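Malonyl CoA-acyl carrier protein transacylase (Mycobacterium tuberculosis, PDB 2QC3) catalyses the transfer of the malonyl group from malonyl-CoA to holo acyl carrier protein, supplying malonyl-ACP for fatty acid biosynthesis. Local coordinates at residues A28-I31 and A32-K36; A97-I101 and A102-A106; I266-F269 and P270-T274. One frame throughout, in Å; residues are numbered along the deposited sequence.

Interaction 1 (A28-I31 and A32-K36); sequences ADQI and AAWSK
Ile-31 and Ser-35 meet through one carbonyl oxygen. The hydroxyl Ser-35 OG donates to Ile-31 O at 2.7 Å, and the backbone Ser-35 N bonds to the same oxygen, the two donors arriving from opposite faces of the carbonyl plane. Serine suits the place because its side chain is short: OG lies beside its own backbone N, anti to the carbonyl carbon (chi1 -75°), a turn of the side chain that brings the hydroxyl back to the carbonyl four residues earlier. One residue earlier, Trp-34 N donates to Gln-30 O at 2.8 Å, and that oxygen also sits over a face of the indole, 3.2 Å from Trp-34 CG and offset toward the rim. Ala-33 N bonds to Asp-29 O in the same i to i+4 pattern, the regular repeat of the amphipathic helix 27-37. On its inner side the methyl Ile-31 CD1 comes obliquely to the indole, 4.0 Å from Trp-34 CE3, the two side chains crossing at about a right angle. The Gln-30 chain, extended beyond CG, runs alongside Trp-34 and brings OE1 to 3.8 Å from Trp-34 CH2, its amide plane turned 50° from the ring. Farther out, Leu-70 of helix 57-77 touches Ile-31 and Trp-34, and Val-111 of helix 107-125 the indole, whose breadth suits a buried junction of three helices. Ser-35 OG is bonded to Leu-42 N as well, which ties helix 27-37 to the start of helix 42-47.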
loop_
_atom_site.group_PDB
_atom_site.type_symbol
_atom_site.label_atom_id
_atom_site.label_comp_id
_atom_site.label_asym_id
_atom_site.label_seq_id
_atom_site.Cartn_x
_atom_site.Cartn_y
_atom_site.Cartn_z
ATOM N N ALA A 28 5.689 -11.054 18.913
ATOM C CA ALA A 28 7.144 -10.970 18.973
ATOM C C ALA A 28 7.802 -12.102 18.193
ATOM O O ALA A 28 8.795 -11.898 17.493
ATOM C CB ALA A 28 7.612 -11.000 20.425
ATOM N N ASP A 29 7.237 -13.297 18.316
ATOM C CA ASP A 29 7.769 -14.468 17.639
ATOM C C ASP A 29 7.634 -14.369 16.123
ATOM O O ASP A 29 8.519 -14.807 15.386
ATOM C CB ASP A 29 7.065 -15.722 18.152
ATOM C CG ASP A 29 7.628 -16.987 17.556
ATOM O OD1 ASP A 29 7.305 -17.290 16.388
ATOM O OD2 ASP A 29 8.401 -17.675 18.256
ATOM N N GLN A 30 6.527 -13.799 15.657
ATOM C CA GLN A 30 6.306 -13.638 14.226
ATOM C C GLN A 30 7.243 -12.583 13.647
ATOM O O GLN A 30 7.782 -12.760 12.556
ATOM C CB GLN A 30 4.850 -13.262 13.950
ATOM C CG GLN A 30 3.987 -14.450 13.569
ATOM C CD GLN A 30 2.510 -14.197 13.786
ATOM O OE1 GLN A 30 1.959 -13.202 13.317
ATOM N NE2 GLN A 30 1.858 -15.106 14.500
ATOM N N ILE A 31 7.437 -11.493 14.382
ATOM C CA ILE A 31 8.325 -10.428 13.931
ATOM C C ILE A 31 9.749 -10.961 13.813
ATOM O O ILE A 31 10.528 -10.501 12.975
ATOM C CB ILE A 31 8.309 -9.225 14.906
ATOM C CG1 ILE A 31 7.006 -8.445 14.746
ATOM C CG2 ILE A 31 9.489 -8.303 14.630
ATOM C CD1 ILE A 31 6.834 -7.827 13.367
ATOM N N ALA A 32 10.083 -11.933 14.658
ATOM C CA ALA A 32 11.410 -12.531 14.632
ATOM C C ALA A 32 11.529 -13.332 13.345
ATOM O O ALA A 32 12.525 -13.242 12.635
ATOM C CB ALA A 32 11.609 -13.441 15.844
ATOM N N ALA A 33 10.492 -14.108 13.050
ATOM C CA ALA A 33 10.459 -14.922 11.844
ATOM C C ALA A 33 10.490 -14.043 10.594
ATOM O O ALA A 33 11.138 -14.384 9.601
ATOM C CB ALA A 33 9.208 -15.790 11.839
ATOM N N TRP A 34 9.788 -12.914 10.650
ATOM C CA TRP A 34 9.732 -11.994 9.517
ATOM C C TRP A 34 11.009 -11.172 9.395
ATOM O O TRP A 34 11.408 -10.793 8.289
ATOM C CB TRP A 34 8.511 -11.072 9.644
ATOM C CG TRP A 34 7.207 -11.821 9.594
ATOM C CD1 TRP A 34 7.021 -13.107 9.180
ATOM C CD2 TRP A 34 5.909 -11.325 9.956
ATOM N NE1 TRP A 34 5.693 -13.445 9.259
ATOM C CE2 TRP A 34 4.986 -12.371 9.728
ATOM C CE3 TRP A 34 5.436 -10.100 10.442
ATOM C CZ2 TRP A 34 3.615 -12.233 9.977
ATOM C CZ3 TRP A 34 4.066 -9.961 10.688
ATOM C CH2 TRP A 34 3.174 -11.023 10.451
ATOM N N SER A 35 11.646 -10.896 10.529
ATOM C CA SER A 35 12.890 -10.138 10.535
ATOM C C SER A 35 13.959 -10.965 9.837
ATOM O O SER A 35 14.875 -10.427 9.218
ATOM C CB SER A 35 13.340 -9.844 11.968
ATOM O OG SER A 35 12.562 -8.819 12.549
ATOM N N LYS A 36 13.828 -12.282 9.951
ATOM C CA LYS A 36 14.769 -13.206 9.340
ATOM C C LYS A 36 14.530 -13.279 7.838
ATOM O O LYS A 36 15.467 -13.183 7.050
ATOM C CB LYS A 36 14.608 -14.594 9.956
ATOM C CG LYS A 36 15.647 -15.607 9.508
ATOM C CD LYS A 36 15.437 -16.933 10.226
ATOM C CE LYS A 36 16.451 -17.975 9.793
ATOM N NZ LYS A 36 16.223 -19.279 10.490
#

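Interaction 2 (A97-I101 and A102-A106); sequences AAYAI and AGVIA
Val-104 folds back on Tyr-99 in a Schellman motif that ends helix 94-101, with Gly-103 as its C-prime residue. Among the backbone bonds, Val-104 N donates to Tyr-99 O at 2.8 Å in the 6-to-1 link of the motif, while Gly-103 N reaches Ala-100 O at 3.0 Å. The second donor stands above the carbonyl plane, 71° out of it, whereas in the last ordinary helical bond, Ala-102 N to Ala-98 O, the donor lies much nearer its carbonyl plane. Gly-103 takes phi 73°, a conformation that glycine adopts with little strain, and the chain thereby reverses toward helix 107-125.

The apolar contacts close the same turn. Val-104 lies side by side with Tyr-99 and brings CG1 obliquely to the phenol, 4.0 Å from Tyr-99 CD2. Ile-105 has CG1 between its backbone N and carbonyl carbon (chi1 55°), which directs CD1 to 3.9 Å from Tyr-99 CB. Ala-100, small enough for a close approach, meets Ile-105 CG1 with its methyl.

Around these residues Leu-222 and Met-238 complete the buried side, and Tyr-99 OH is hydrogen-bonded to Ala-237 O, giving the polar end of an otherwise apolar ring its partner. One weakly polar contact remains: Ala-100 CA points its hydrogen at Ile-105 O, with 3.2 Å between the heavy atoms.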
loop_
_atom_site.group_PDB
_atom_site.type_symbol
_atom_site.label_atom_id
_atom_site.label_comp_id
_atom_site.label_asym_id
_atom_site.label_seq_id
_atom_site.Cartn_x
_atom_site.Cartn_y
_atom_site.Cartn_z
ATOM N N ALA A 97 0.590 -6.961 1.313
ATOM C CA ALA A 97 -0.132 -7.363 2.513
ATOM C C ALA A 97 -1.521 -7.853 2.096
ATOM O O ALA A 97 -2.014 -8.864 2.606
ATOM C CB ALA A 97 -0.248 -6.179 3.477
ATOM N N ALA A 98 -2.143 -7.141 1.160
ATOM C CA ALA A 98 -3.466 -7.523 0.660
ATOM C C ALA A 98 -3.414 -8.929 0.067
ATOM O O ALA A 98 -4.344 -9.724 0.242
ATOM C CB ALA A 98 -3.942 -6.536 -0.399
ATOM N N TYR A 99 -2.328 -9.232 -0.640
ATOM C CA TYR A 99 -2.160 -10.547 -1.246
ATOM C C TYR A 99 -2.112 -11.627 -0.176
ATOM O O TYR A 99 -2.715 -12.690 -0.326
ATOM C CB TYR A 99 -0.879 -10.588 -2.084
ATOM C CG TYR A 99 -1.054 -10.076 -3.489
ATOM C CD1 TYR A 99 -1.881 -8.986 -3.754
ATOM C CD2 TYR A 99 -0.381 -10.672 -4.557
ATOM C CE1 TYR A 99 -2.036 -8.501 -5.039
ATOM C CE2 TYR A 99 -0.529 -10.190 -5.857
ATOM C CZ TYR A 99 -1.358 -9.107 -6.088
ATOM O OH TYR A 99 -1.524 -8.620 -7.361
ATOM N N ALA A 100 -1.386 -11.356 0.904
ATOM C CA ALA A 100 -1.282 -12.311 1.997
ATOM C C ALA A 100 -2.644 -12.446 2.678
ATOM O O ALA A 100 -3.059 -13.541 3.048
ATOM C CB ALA A 100 -0.229 -11.851 3.004
ATOM N N ILE A 101 -3.344 -11.328 2.838
ATOM C CA ILE A 101 -4.653 -11.373 3.469
ATOM C C ILE A 101 -5.580 -12.242 2.623
ATOM O O ILE A 101 -6.323 -13.063 3.154
ATOM C CB ILE A 101 -5.233 -9.950 3.638
ATOM C CG1 ILE A 101 -4.460 -9.222 4.746
ATOM C CG2 ILE A 101 -6.729 -10.014 3.967
ATOM C CD1 ILE A 101 -4.737 -7.718 4.832
ATOM N N ALA A 102 -5.499 -12.078 1.305
ATOM C CA ALA A 102 -6.325 -12.844 0.378
ATOM C C ALA A 102 -5.788 -14.248 0.104
ATOM O O ALA A 102 -6.270 -14.930 -0.801
ATOM C CB ALA A 102 -6.482 -12.079 -0.935
ATOM N N GLY A 103 -4.779 -14.664 0.869
ATOM C CA GLY A 103 -4.226 -16.000 0.726
ATOM C C GLY A 103 -3.358 -16.339 -0.475
ATOM O O GLY A 103 -3.100 -17.514 -0.737
ATOM N N VAL A 104 -2.883 -15.335 -1.200
ATOM C CA VAL A 104 -2.048 -15.604 -2.361
ATOM C C VAL A 104 -0.628 -15.968 -1.951
ATOM O O VAL A 104 0.008 -16.810 -2.581
ATOM C CB VAL A 104 -2.028 -14.389 -3.309
ATOM C CG1 VAL A 104 -1.034 -14.611 -4.442
ATOM C CG2 VAL A 104 -3.421 -14.174 -3.877
ATOM N N ILE A 105 -0.139 -15.336 -0.886
ATOM C CA ILE A 105 1.212 -15.587 -0.392
ATOM C C ILE A 105 1.245 -15.654 1.133
ATOM O O ILE A 105 0.408 -15.049 1.805
ATOM C CB ILE A 105 2.191 -14.471 -0.848
ATOM C CG1 ILE A 105 1.652 -13.102 -0.422
ATOM C CG2 ILE A 105 2.392 -14.528 -2.359
ATOM C CD1 ILE A 105 2.543 -11.930 -0.834
ATOM N N ALA A 106 2.220 -16.385 1.672
ATOM C CA ALA A 106 2.381 -16.521 3.119
ATOM C C ALA A 106 2.875 -15.199 3.695
ATOM O O ALA A 106 3.542 -14.433 3.004
ATOM C CB ALA A 106 3.381 -17.641 3.437
#

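Interaction 3 (I266-F269 and P270-T274); sequences IVEF and PPAGT
The turn that leads from strand 263-268 of the parallel sheet into helix 275-282 is braced by Glu-268, the last residue of the strand, whose carboxylate reaches forward to Gly-273. This is a strand-to-helix connection of the alpha/beta core in the acyltransferase domain.

Glu-268 CG is anti to the backbone N (chi1 166°) and the chain stays extended beyond it, an extended side chain that carries the carboxylate across to the far arm of the loop. Its OE2 accepts a hydrogen bond from Gly-273 N at 2.9 Å. The bond is fairly straight at hydrogen, 155°, but the donor comes from above the carboxylate plane, 73° out of it. The other oxygen works through a water, which donates to Glu-268 OE1 at 2.7 Å and to Gly-273 O as well. Thus both the N-H and the carbonyl of Gly-273 are linked to one side chain, directly and through water. A glutamate suits this place because its two acceptors can serve separate partners: OE1 is also bonded to Ser-276 OG, and OE2 has a weak bond from Leu-275 N. The nearby start of helix 275-282 would probably help to stabilise the negative charge.

The prolines shape the loop that the glutamate spans. Phe-269 CB packs on Pro-270 CD at 3.5 Å, and the pyrrolidine comes obliquely to the phenyl ring. Phe-269 also meets Leu-5 of strand 2-7 and Thr-68 of helix 57-77, while Pro-270 O is hydrogen-bonded to Thr-68 OG1. The peptide before Pro-271 is cis, which proline tolerates more readily than other residues, and it bends the chain sharply. Past this bend, Ala-272 CA makes a CA-H...O contact with Phe-269 O, 3.6 Å between the heavy atoms.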
loop_
_atom_site.group_PDB
_atom_site.type_symbol
_atom_site.label_atom_id
_atom_site.label_comp_id
_atom_site.label_asym_id
_atom_site.label_seq_id
_atom_site.Cartn_x
_atom_site.Cartn_y
_atom_site.Cartn_z
ATOM N N ILE A 266 -16.203 -1.136 6.048
ATOM C CA ILE A 266 -14.824 -0.937 5.621
ATOM C C ILE A 266 -13.867 -1.083 6.792
ATOM O O ILE A 266 -14.048 -0.456 7.835
ATOM C CB ILE A 266 -14.597 0.474 5.040
ATOM C CG1 ILE A 266 -15.570 0.748 3.892
ATOM C CG2 ILE A 266 -13.144 0.615 4.598
ATOM C CD1 ILE A 266 -15.460 -0.211 2.750
ATOM N N VAL A 267 -12.838 -1.901 6.614
ATOM C CA VAL A 267 -11.846 -2.080 7.657
ATOM C C VAL A 267 -10.484 -1.758 7.063
ATOM O O VAL A 267 -10.068 -2.364 6.068
ATOM C CB VAL A 267 -11.825 -3.532 8.192
ATOM C CG1 VAL A 267 -10.794 -3.655 9.309
ATOM C CG2 VAL A 267 -13.208 -3.928 8.691
ATOM N N GLU A 268 -9.804 -0.782 7.650
ATOM C CA GLU A 268 -8.479 -0.416 7.182
ATOM C C GLU A 268 -7.505 -0.919 8.221
ATOM O O GLU A 268 -7.657 -0.654 9.418
ATOM C CB GLU A 268 -8.339 1.104 7.009
ATOM C CG GLU A 268 -6.888 1.578 6.842
ATOM C CD GLU A 268 -6.764 2.994 6.290
ATOM O OE1 GLU A 268 -7.663 3.825 6.526
ATOM O OE2 GLU A 268 -5.750 3.280 5.623
ATOM N N PHE A 269 -6.517 -1.670 7.756
ATOM C CA PHE A 269 -5.506 -2.235 8.633
ATOM C C PHE A 269 -4.414 -1.219 8.946
ATOM O O PHE A 269 -4.257 -0.226 8.236
ATOM C CB PHE A 269 -4.890 -3.471 7.979
ATOM C CG PHE A 269 -5.787 -4.665 7.977
ATOM C CD1 PHE A 269 -6.932 -4.688 7.195
ATOM C CD2 PHE A 269 -5.494 -5.768 8.771
ATOM C CE1 PHE A 269 -7.774 -5.787 7.205
ATOM C CE2 PHE A 269 -6.334 -6.874 8.786
ATOM C CZ PHE A 269 -7.474 -6.883 8.002
ATOM N N PRO A 270 -3.666 -1.438 10.039
ATOM C CA PRO A 270 -2.586 -0.520 10.413
ATOM C C PRO A 270 -1.344 -0.717 9.541
ATOM O O PRO A 270 -1.160 -1.768 8.937
ATOM C CB PRO A 270 -2.321 -0.877 11.877
ATOM C CG PRO A 270 -2.659 -2.325 11.931
ATOM C CD PRO A 270 -3.951 -2.375 11.141
ATOM N N PRO A 271 -0.494 0.314 9.440
ATOM C CA PRO A 271 -0.698 1.601 10.109
ATOM C C PRO A 271 -1.778 2.393 9.376
ATOM O O PRO A 271 -1.541 2.931 8.300
ATOM C CB PRO A 271 0.677 2.255 10.018
ATOM C CG PRO A 271 1.215 1.716 8.721
ATOM C CD PRO A 271 0.829 0.261 8.788
ATOM N N ALA A 272 -2.970 2.439 9.965
ATOM C CA ALA A 272 -4.105 3.147 9.384
ATOM C C ALA A 272 -3.678 4.465 8.750
ATOM O O ALA A 272 -2.934 5.244 9.348
ATOM C CB ALA A 272 -5.158 3.402 10.452
ATOM N N GLY A 273 -4.156 4.705 7.535
ATOM C CA GLY A 273 -3.816 5.928 6.835
ATOM C C GLY A 273 -5.029 6.746 6.435
ATOM O O GLY A 273 -5.753 7.256 7.285
ATOM N N THR A 274 -5.257 6.858 5.132
ATOM C CA THR A 274 -6.376 7.632 4.616
ATOM C C THR A 274 -7.294 6.815 3.708
ATOM O O THR A 274 -8.248 7.350 3.151
ATOM C CB THR A 274 -5.866 8.848 3.810
ATOM O OG1 THR A 274 -5.143 8.385 2.660
ATOM C CG2 THR A 274 -4.933 9.711 4.667
HETATM O O HOH W 1 -7.718 5.886 8.198
#

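Along the chain the three contacts come in series, all within the acyltransferase domain. Interaction 1 lies on helix 27-37, toward the periphery; interaction 2 ends helix 94-101; interaction 3 follows strand 263-268 of the parallel sheet. The centres of interactions 1 and 2 are about 17 Å apart, those of 2 and 3 about 16 Å, and those of 1 and 3 about 22 Å. Interactions 2 and 3 touch, Ile-101 CD1 lying 4.3 Å from Phe-269 CZ. Helix 57-77 is common to all three: Leu-69 meets Trp-34 and Ala-100, Thr-68 meets Phe-269. The side chains of Ala-98 and Thr-274 each lie about 10 Å from that of Ser-92, the probable nucleophile; interaction 1 lies away from the active site.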